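Local coordinates for protein nitrite oxidoreductase subunit A (Kuenenia stuttgartiensis, PDB 7B04) that belongs to the molybdopterin oxidoreductase family and binds a molybdenum atom, an iron/sulfur cluster and two MD1 molecules, at residues B[527-533]-B[1095-1100]; B[911-917]-B[1014-1020]. All blocks are in the same frame, centred on the assembly; numbering follows the deposited sequence.

Contact 1 of 2, residues B[527-533]-B[1095-1100]; sequences EGVNHYF and NTVPKE. With MD1 (phosphoric acid 4-(2-amino-4-oxo-3,4,5,6,-tetrahydro-pteridin-6-yl)-2-hydroxy-3,4-dimercapto-but-3-en-yl ester guanylate ester), chain C.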
loop_
_atom_site.group_PDB
_atom_site.type_symbol
_atom_site.label_atom_id
_atom_site.label_comp_id
_atom_site.label_asym_id
_atom_site.label_seq_id
_atom_site.Cartn_x
_atom_site.Cartn_y
_atom_site.Cartn_z
ATOM N N GLU B 527 9.573 12.680 6.596
ATOM C CA GLU B 527 10.405 13.070 5.473
ATOM C C GLU B 527 9.665 13.927 4.461
ATOM O O GLU B 527 10.232 14.264 3.418
ATOM C CB GLU B 527 10.998 11.819 4.829
ATOM C CG GLU B 527 12.049 11.180 5.728
ATOM C CD GLU B 527 11.442 10.479 6.929
ATOM O OE1 GLU B 527 10.456 9.741 6.749
ATOM O OE2 GLU B 527 11.926 10.695 8.060
ATOM N N GLY B 528 8.406 14.270 4.734
ATOM C CA GLY B 528 7.787 15.353 4.002
ATOM C C GLY B 528 8.458 16.681 4.263
ATOM O O GLY B 528 8.367 17.589 3.432
ATOM N N VAL B 529 9.138 16.810 5.401
ATOM C CA VAL B 529 9.912 18.002 5.716
ATOM C C VAL B 529 11.385 17.649 5.890
ATOM O O VAL B 529 12.260 18.502 5.705
ATOM C CB VAL B 529 9.357 18.697 6.973
ATOM C CG1 VAL B 529 7.934 19.165 6.725
ATOM C CG2 VAL B 529 9.409 17.755 8.167
ATOM N N ASN B 530 11.674 16.395 6.246
ATOM C CA ASN B 530 13.061 15.970 6.397
ATOM C C ASN B 530 13.779 15.785 5.068
ATOM O O ASN B 530 15.010 15.678 5.061
ATOM C CB ASN B 530 13.143 14.670 7.199
ATOM C CG ASN B 530 13.085 14.903 8.694
ATOM O OD1 ASN B 530 13.458 15.969 9.183
ATOM N ND2 ASN B 530 12.627 13.899 9.431
ATOM N N HIS B 531 13.053 15.750 3.951
ATOM C CA HIS B 531 13.661 15.626 2.634
ATOM C C HIS B 531 13.828 16.977 1.945
ATOM O O HIS B 531 13.890 17.045 0.713
ATOM C CB HIS B 531 12.845 14.670 1.763
ATOM C CG HIS B 531 13.058 13.225 2.093
ATOM N ND1 HIS B 531 12.312 12.213 1.527
ATOM C CD2 HIS B 531 13.940 12.621 2.925
ATOM C CE1 HIS B 531 12.723 11.049 1.997
ATOM N NE2 HIS B 531 13.709 11.269 2.848
ATOM N N TYR B 532 13.922 18.054 2.725
ATOM C CA TYR B 532 14.320 19.364 2.233
ATOM C C TYR B 532 15.617 19.788 2.913
ATOM O O TYR B 532 15.950 19.320 4.006
ATOM C CB TYR B 532 13.225 20.412 2.470
ATOM C CG TYR B 532 11.990 20.206 1.623
ATOM C CD1 TYR B 532 11.969 20.583 0.286
ATOM C CD2 TYR B 532 10.847 19.636 2.161
ATOM C CE1 TYR B 532 10.841 20.396 -0.490
ATOM C CE2 TYR B 532 9.716 19.445 1.394
ATOM C CZ TYR B 532 9.717 19.825 0.070
ATOM O OH TYR B 532 8.586 19.633 -0.689
ATOM N N PHE B 533 16.340 20.693 2.244
ATOM C CA PHE B 533 17.703 21.034 2.647
ATOM C C PHE B 533 17.761 21.502 4.093
ATOM O O PHE B 533 18.609 21.051 4.871
ATOM C CB PHE B 533 18.268 22.103 1.715
ATOM C CG PHE B 533 19.717 22.406 1.946
ATOM C CD1 PHE B 533 20.701 21.611 1.384
ATOM C CD2 PHE B 533 20.097 23.489 2.724
ATOM C CE1 PHE B 533 22.039 21.892 1.592
ATOM C CE2 PHE B 533 21.431 23.773 2.935
ATOM C CZ PHE B 533 22.404 22.974 2.369
ATOM N N ASN B 1095 22.069 13.871 5.532
ATOM C CA ASN B 1095 20.688 13.409 5.456
ATOM C C ASN B 1095 20.149 13.812 4.089
ATOM O O ASN B 1095 19.853 14.987 3.851
ATOM C CB ASN B 1095 19.852 14.023 6.568
ATOM C CG ASN B 1095 18.805 13.069 7.090
ATOM O OD1 ASN B 1095 19.125 12.065 7.726
ATOM N ND2 ASN B 1095 17.542 13.366 6.812
ATOM N N THR B 1096 20.058 12.844 3.182
ATOM C CA THR B 1096 19.761 13.146 1.790
ATOM C C THR B 1096 18.362 13.729 1.638
ATOM O O THR B 1096 17.431 13.397 2.384
ATOM C CB THR B 1096 19.887 11.902 0.934
ATOM O OG1 THR B 1096 18.797 11.021 1.229
ATOM C CG2 THR B 1096 21.228 11.230 1.184
ATOM N N VAL B 1097 18.225 14.612 0.652
ATOM C CA VAL B 1097 16.975 15.329 0.414
ATOM C C VAL B 1097 16.542 15.186 -1.040
ATOM O O VAL B 1097 17.096 15.859 -1.923
ATOM C CB VAL B 1097 17.140 16.807 0.794
ATOM C CG1 VAL B 1097 17.114 16.926 2.282
ATOM C CG2 VAL B 1097 18.460 17.383 0.219
ATOM N N PRO B 1098 15.553 14.339 -1.343
ATOM C CA PRO B 1098 15.090 14.247 -2.735
ATOM C C PRO B 1098 14.112 15.336 -3.129
ATOM O O PRO B 1098 13.919 15.562 -4.332
ATOM C CB PRO B 1098 14.428 12.861 -2.799
ATOM C CG PRO B 1098 14.907 12.139 -1.580
ATOM C CD PRO B 1098 15.077 13.197 -0.544
ATOM N N LYS B 1099 13.505 16.025 -2.163
ATOM C CA LYS B 1099 12.476 17.015 -2.452
ATOM C C LYS B 1099 13.020 18.410 -2.738
ATOM O O LYS B 1099 12.248 19.279 -3.164
ATOM C CB LYS B 1099 11.469 17.064 -1.301
ATOM C CG LYS B 1099 10.727 15.750 -1.158
ATOM C CD LYS B 1099 9.670 15.777 -0.078
ATOM C CE LYS B 1099 8.989 14.419 0.004
ATOM N NZ LYS B 1099 7.885 14.392 0.993
ATOM N N GLU B 1100 14.312 18.658 -2.519
ATOM C CA GLU B 1100 14.892 19.944 -2.898
ATOM C C GLU B 1100 15.093 19.911 -4.406
ATOM O O GLU B 1100 16.186 19.668 -4.928
ATOM C CB GLU B 1100 16.189 20.218 -2.152
ATOM C CG GLU B 1100 15.974 21.013 -0.888
ATOM C CD GLU B 1100 15.835 22.500 -1.145
ATOM O OE1 GLU B 1100 15.291 23.193 -0.262
ATOM O OE2 GLU B 1100 16.267 22.973 -2.218
HETATM P PB MD1 C . 6.729 10.094 5.253
HETATM O O3B MD1 C . 7.321 10.912 3.953
HETATM O O1B MD1 C . 5.233 10.284 5.332
HETATM O O2B MD1 C . 7.370 10.625 6.512
HETATM O O3A MD1 C . 7.083 8.491 5.074
HETATM C C10 MD1 C . 8.408 8.041 5.151
HETATM C C11 MD1 C . 8.420 6.623 5.792
HETATM O O11 MD1 C . 7.074 5.914 5.282
HETATM C C12 MD1 C . 9.589 6.019 5.529
HETATM S S12 MD1 C . 11.105 7.019 5.521
HETATM C C13 MD1 C . 9.824 4.508 5.270
HETATM S S13 MD1 C . 11.543 4.011 4.961
HETATM C C14 MD1 C . 8.817 3.485 5.194
HETATM N N15 MD1 C . 7.977 3.859 3.879
HETATM C C16 MD1 C . 6.744 3.189 3.805
HETATM C C15 MD1 C . 6.204 2.655 2.526
HETATM O O14 MD1 C . 6.818 2.779 1.520
HETATM N N17 MD1 C . 4.886 1.964 2.527
HETATM C C17 MD1 C . 4.088 1.806 3.843
HETATM N N16 MD1 C . 2.806 1.129 3.833
HETATM N N18 MD1 C . 4.635 2.350 5.142
HETATM C C20 MD1 C . 5.910 3.020 5.160
HETATM N N8 MD1 C . 6.462 3.548 6.342
HETATM C C7 MD1 C . 8.029 3.217 6.449
HETATM P PA MD1 C . 6.393 11.640 2.800
HETATM O O1A MD1 C . 7.254 11.882 1.586
HETATM O O2A MD1 C . 5.252 10.717 2.449
HETATM O "O5'" MD1 C . 5.787 13.082 3.320
HETATM C "C5'" MD1 C . 4.611 13.096 4.073
HETATM C "C4'" MD1 C . 3.735 14.351 3.731
HETATM O "O4'" MD1 C . 4.539 15.683 3.868
HETATM C "C1'" MD1 C . 4.124 16.471 2.595
HETATM N N9 MD1 C . 5.117 17.517 2.240
HETATM C C4 MD1 C . 5.262 18.581 3.023
HETATM N N3 MD1 C . 4.590 18.984 4.293
HETATM C C2 MD1 C . 4.961 20.235 4.951
HETATM N N2 MD1 C . 4.307 20.625 6.187
HETATM N N1 MD1 C . 5.977 21.081 4.373
HETATM C C6 MD1 C . 6.615 20.688 3.155
HETATM O O6 MD1 C . 7.451 21.376 2.676
HETATM C C5 MD1 C . 6.220 19.374 2.470
HETATM N N7 MD1 C . 6.647 18.785 1.356
HETATM C C8 MD1 C . 5.968 17.631 1.202
HETATM C "C2'" MD1 C . 4.090 15.547 1.722
HETATM O "O2'" MD1 C . 3.323 15.965 0.556
HETATM C "C3'" MD1 C . 3.331 14.303 2.517
HETATM O "O3'" MD1 C . 1.888 14.502 2.486
#
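His-531 and Val-1097 bring their CA atoms to 4.0 Å where the turn after helix 527-530 meets loop 1095-1100, tied by a hydrogen bond from Lys-1099 N to His-531 O (3.1 Å). The segment 527-533 follows strand 521-525 of a five-stranded parallel sheet. Its strand order, 3-2-1-4-5, is that of a Rossmann-like fold. The short helix 527-530 sits just past the end of that strand, and Glu-527 N donates to phosphate oxygen O2B of MD1 of chain C at 3.0 Å. The loop 1095-1100 comes from far along the chain and adds Lys-1099 to the pocket of this MD1.

The His-531 ring is held between two aliphatic groups. Glu-527 CB lies over one face, and Pro-1098 CD meets the opposite face in a CH-pi contact, 3.6 Å from the ring centroid. CG of His-531 stands anti to the carbonyl carbon (chi1 -77°), which turns the ring back over the helix. His-273 O takes a hydrogen bond from NE2 and so fixes the flip of the ring. Beside it, Val-1097 packs CG1 against the carbonyl of Tyr-532. Glu-1100 lays its CG against Phe-533 CB at 3.6 Å, while its OE2 accepts from the backbone N-H groups of Glu-852 and Ala-853.

Lys-1099 runs out straight beyond CG, passing His-531 CB on its way to the diphosphate. NZ reaches O1A of the same MD1 at 2.7 Å and makes a weak hydrogen bond to Glu-527 O. This ammonium would offset phosphate charge in a buried place. The root of the same side chain serves Tyr-532: Lys-1099 CB lies over one face of the phenol ring, 3.7 Å from its centroid. At the ring's far end, Tyr-532 OH donates to N7 of the MD1 guanine at 2.9 Å.

Contact 2 of 2, residues B[911-917]-B[1014-1020]; sequences FYCVTPK and NCTMMKH. With MD1 (phosphoric acid 4-(2-amino-4-oxo-3,4,5,6,-tetrahydro-pteridin-6-yl)-2-hydroxy-3,4-dimercapto-but-3-en-yl ester guanylate ester), chain D.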
loop_
_atom_site.group_PDB
_atom_site.type_symbol
_atom_site.label_atom_id
_atom_site.label_comp_id
_atom_site.label_asym_id
_atom_site.label_seq_id
_atom_site.Cartn_x
_atom_site.Cartn_y
_atom_site.Cartn_z
ATOM N N PHE B 911 7.482 24.239 -10.674
ATOM C CA PHE B 911 6.633 23.226 -10.060
ATOM C C PHE B 911 7.448 22.479 -9.020
ATOM O O PHE B 911 8.510 21.935 -9.339
ATOM C CB PHE B 911 6.099 22.241 -11.103
ATOM C CG PHE B 911 4.969 22.773 -11.923
ATOM C CD1 PHE B 911 3.707 22.915 -11.373
ATOM C CD2 PHE B 911 5.161 23.112 -13.251
ATOM C CE1 PHE B 911 2.658 23.399 -12.129
ATOM C CE2 PHE B 911 4.117 23.595 -14.014
ATOM C CZ PHE B 911 2.863 23.739 -13.451
ATOM N N TYR B 912 6.957 22.440 -7.784
ATOM C CA TYR B 912 7.585 21.531 -6.847
ATOM C C TYR B 912 7.295 20.104 -7.295
ATOM O O TYR B 912 6.357 19.843 -8.055
ATOM C CB TYR B 912 7.065 21.757 -5.424
ATOM C CG TYR B 912 7.326 23.139 -4.857
ATOM C CD1 TYR B 912 8.544 23.456 -4.272
ATOM C CD2 TYR B 912 6.342 24.117 -4.887
ATOM C CE1 TYR B 912 8.779 24.715 -3.751
ATOM C CE2 TYR B 912 6.567 25.376 -4.369
ATOM C CZ TYR B 912 7.785 25.671 -3.801
ATOM O OH TYR B 912 8.009 26.925 -3.282
ATOM N N CYS B 913 8.090 19.170 -6.798
ATOM C CA CYS B 913 7.882 17.781 -7.200
ATOM C C CYS B 913 8.213 16.920 -5.985
ATOM O O CYS B 913 9.345 16.466 -5.809
ATOM C CB CYS B 913 8.718 17.393 -8.409
ATOM S SG CYS B 913 8.271 15.796 -9.117
ATOM N N VAL B 914 7.205 16.681 -5.177
ATOM C CA VAL B 914 7.362 15.852 -3.996
ATOM C C VAL B 914 7.347 14.397 -4.432
ATOM O O VAL B 914 6.656 14.021 -5.387
ATOM C CB VAL B 914 6.244 16.140 -2.976
ATOM C CG1 VAL B 914 6.400 17.524 -2.382
ATOM C CG2 VAL B 914 4.893 16.006 -3.648
ATOM N N THR B 915 8.149 13.568 -3.767
ATOM C CA THR B 915 8.134 12.131 -4.016
ATOM C C THR B 915 7.888 11.447 -2.679
ATOM O O THR B 915 8.815 10.902 -2.060
ATOM C CB THR B 915 9.422 11.645 -4.684
ATOM O OG1 THR B 915 10.550 11.902 -3.839
ATOM C CG2 THR B 915 9.616 12.335 -6.027
ATOM N N PRO B 916 6.644 11.424 -2.217
ATOM C CA PRO B 916 6.328 10.784 -0.943
ATOM C C PRO B 916 6.296 9.274 -1.136
ATOM O O PRO B 916 6.500 8.758 -2.232
ATOM C CB PRO B 916 4.937 11.341 -0.601
ATOM C CG PRO B 916 4.751 12.533 -1.498
ATOM C CD PRO B 916 5.487 12.159 -2.745
ATOM N N LYS B 917 6.051 8.569 -0.047
ATOM C CA LYS B 917 5.913 7.126 -0.112
ATOM C C LYS B 917 4.444 6.730 -0.109
ATOM O O LYS B 917 3.576 7.457 0.378
ATOM C CB LYS B 917 6.700 6.470 1.016
ATOM C CG LYS B 917 8.174 6.758 0.808
ATOM C CD LYS B 917 9.094 5.966 1.686
ATOM C CE LYS B 917 10.513 6.434 1.452
ATOM N NZ LYS B 917 10.758 7.761 2.087
ATOM N N ASN B 1014 1.367 24.930 -7.809
ATOM C CA ASN B 1014 2.798 24.771 -8.042
ATOM C C ASN B 1014 3.376 23.507 -7.419
ATOM O O ASN B 1014 4.575 23.470 -7.122
ATOM C CB ASN B 1014 3.550 25.998 -7.528
ATOM C CG ASN B 1014 3.150 27.266 -8.247
ATOM O OD1 ASN B 1014 2.526 28.153 -7.667
ATOM N ND2 ASN B 1014 3.514 27.362 -9.521
ATOM N N CYS B 1015 2.585 22.453 -7.246
ATOM C CA CYS B 1015 3.084 21.264 -6.571
ATOM C C CYS B 1015 2.606 20.020 -7.296
ATOM O O CYS B 1015 1.407 19.856 -7.543
ATOM C CB CYS B 1015 2.636 21.220 -5.105
ATOM S SG CYS B 1015 3.280 19.807 -4.177
ATOM N N THR B 1016 3.553 19.149 -7.624
ATOM C CA THR B 1016 3.299 17.896 -8.309
ATOM C C THR B 1016 3.822 16.757 -7.447
ATOM O O THR B 1016 4.734 16.937 -6.636
ATOM C CB THR B 1016 3.969 17.866 -9.687
ATOM O OG1 THR B 1016 5.392 17.921 -9.524
ATOM C CG2 THR B 1016 3.519 19.057 -10.522
ATOM N N MET B 1017 3.255 15.569 -7.644
ATOM C CA MET B 1017 3.546 14.449 -6.762
ATOM C C MET B 1017 3.757 13.181 -7.570
ATOM O O MET B 1017 2.963 12.863 -8.460
ATOM C CB MET B 1017 2.410 14.232 -5.751
ATOM C CG MET B 1017 2.764 13.289 -4.612
ATOM S SD MET B 1017 2.556 11.535 -4.993
ATOM C CE MET B 1017 0.794 11.339 -4.752
ATOM N N MET B 1018 4.821 12.458 -7.240
ATOM C CA MET B 1018 5.052 11.107 -7.725
ATOM C C MET B 1018 5.390 10.239 -6.526
ATOM O O MET B 1018 6.223 10.623 -5.703
ATOM C CB MET B 1018 6.195 11.056 -8.747
ATOM C CG MET B 1018 5.976 11.891 -9.996
ATOM S SD MET B 1018 7.280 11.650 -11.220
ATOM C CE MET B 1018 8.650 12.494 -10.436
ATOM N N LYS B 1019 4.756 9.077 -6.422
ATOM C CA LYS B 1019 5.077 8.196 -5.312
ATOM C C LYS B 1019 6.474 7.627 -5.531
ATOM O O LYS B 1019 6.935 7.470 -6.665
ATOM C CB LYS B 1019 4.026 7.096 -5.167
ATOM C CG LYS B 1019 2.704 7.608 -4.601
ATOM C CD LYS B 1019 2.899 8.195 -3.207
ATOM C CE LYS B 1019 1.577 8.604 -2.578
ATOM N NZ LYS B 1019 1.751 9.288 -1.265
ATOM N N HIS B 1020 7.154 7.322 -4.436
ATOM C CA HIS B 1020 8.565 6.966 -4.494
ATOM C C HIS B 1020 8.727 5.493 -4.834
ATOM O O HIS B 1020 7.909 4.665 -4.427
ATOM C CB HIS B 1020 9.248 7.267 -3.157
ATOM C CG HIS B 1020 10.636 6.713 -3.063
ATOM N ND1 HIS B 1020 11.612 7.015 -3.988
ATOM C CD2 HIS B 1020 11.217 5.886 -2.162
ATOM C CE1 HIS B 1020 12.729 6.387 -3.670
ATOM N NE2 HIS B 1020 12.520 5.700 -2.562
HETATM P PB MD1 D . 15.587 0.464 0.230
HETATM O O3B MD1 D . 14.088 -0.067 -0.191
HETATM O O1B MD1 D . 16.484 0.338 -0.976
HETATM O O2B MD1 D . 16.123 -0.405 1.342
HETATM O O3A MD1 D . 15.584 2.034 0.749
HETATM C C10 MD1 D . 14.423 2.657 1.218
HETATM C C11 MD1 D . 14.417 4.143 0.753
HETATM O O11 MD1 D . 13.534 4.270 -0.583
HETATM C C12 MD1 D . 13.998 4.951 1.727
HETATM S S12 MD1 D . 13.388 4.217 3.273
HETATM C C13 MD1 D . 13.987 6.508 1.685
HETATM S S13 MD1 D . 13.337 7.275 3.199
HETATM C C14 MD1 D . 14.396 7.414 0.621
HETATM N N15 MD1 D . 13.031 8.035 0.058
HETATM C C16 MD1 D . 13.111 8.677 -1.196
HETATM C C15 MD1 D . 11.963 9.507 -1.650
HETATM O O14 MD1 D . 11.013 9.626 -0.953
HETATM N N17 MD1 D . 12.011 10.186 -2.972
HETATM C C17 MD1 D . 13.248 10.024 -3.882
HETATM N N16 MD1 D . 13.294 10.691 -5.169
HETATM N N18 MD1 D . 14.420 9.187 -3.432
HETATM C C20 MD1 D . 14.398 8.523 -2.155
HETATM N N8 MD1 D . 15.510 7.751 -1.789
HETATM C C7 MD1 D . 15.396 6.956 -0.406
HETATM P PA MD1 D . 13.760 -1.638 -0.578
HETATM O O1A MD1 D . 12.318 -1.964 -0.272
HETATM O O2A MD1 D . 14.012 -1.803 -2.047
HETATM O "O5'" MD1 D . 14.744 -2.725 0.170
HETATM C "C5'" MD1 D . 14.364 -4.069 0.063
HETATM C "C4'" MD1 D . 15.162 -4.782 -1.083
HETATM O "O4'" MD1 D . 15.780 -6.103 -0.541
HETATM C "C1'" MD1 D . 14.864 -7.240 -1.088
HETATM N N9 MD1 D . 14.473 -8.183 -0.004
HETATM C C4 MD1 D . 15.406 -8.938 0.551
HETATM N N3 MD1 D . 16.866 -9.036 0.296
HETATM C C2 MD1 D . 17.669 -9.971 1.073
HETATM N N2 MD1 D . 19.089 -10.061 0.820
HETATM N N1 MD1 D . 17.068 -10.799 2.086
HETATM C C6 MD1 D . 15.663 -10.698 2.325
HETATM O O6 MD1 D . 15.162 -11.377 3.157
HETATM C C5 MD1 D . 14.819 -9.713 1.505
HETATM N N7 MD1 D . 13.524 -9.419 1.517
HETATM C C8 MD1 D . 13.296 -8.469 0.582
HETATM C "C2'" MD1 D . 13.845 -6.659 -1.584
HETATM O "O2'" MD1 D . 13.370 -7.389 -2.755
HETATM C "C3'" MD1 D . 14.374 -5.151 -2.019
HETATM O "O3'" MD1 D . 15.086 -5.241 -3.288
#
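Tyr-912 and Thr-1016 are joined by two hydrogen bonds on one carbonyl. Thr-1016 OG1 donates to Tyr-912 O at 2.6 Å, in the carbonyl plane and on a lone pair. Thr-1016 N reaches the same oxygen from above that plane. Further backbone bonds run from Tyr-912 N to Asn-1014 O, Val-914 N to Thr-1016 O, Met-1018 N to Val-914 O and His-1020 N to Pro-916 O.

These bonds pair strands 911-914 and 1015-1018 in parallel, at 26°. Both belong to a six-stranded mixed sheet whose first and last strands also pair, consistent with the double-psi beta barrel found at the C-terminal end of this family.

The side chains of Val-914 and Met-1017 cross at about a right angle, with CG2 3.6 Å from CG, and Pro-916 CD also leans on that CG. On the face bearing Cys-913, its SG meets Met-1018 CE at 3.6 Å.

Polar side chains lie past the strands. Lys-1019 NZ donates to Lys-917 O and forms a salt bridge with Glu-311. Thr-915 OG1 faces N17 of MD1 of chain D, but the modelled distance is very short and its detail doubtful. His-1020, its CG anti to the backbone N (chi1 170°), sets one ring face over C16 of the pterin, and its NE2 donates a hydrogen bond to O11 at 2.6 Å.

How the contacts relate
Contacts 1 and 2 lie side by side in the buried interior, their centres 12 Å apart. Both segments of contact 2 fall between those of contact 1 in sequence. Each contact binds one MD1 and also touches the other. The Pro-1098 side chain of contact 1 comes about 3 Å from the MD1 of contact 2, and Pro-916 of contact 2 comes equally near the MD1 of contact 1. The two contacts pack directly: Tyr-532 OH is 3.5 Å from Val-914 CG1, and Lys-1099 CE is 4.0 Å from Thr-915 N. The molybdenum atom is about 5 Å from the Glu-527 side chain; the Lys-917 side chain is modelled about 4 Å from it, but its end is doubtfully placed.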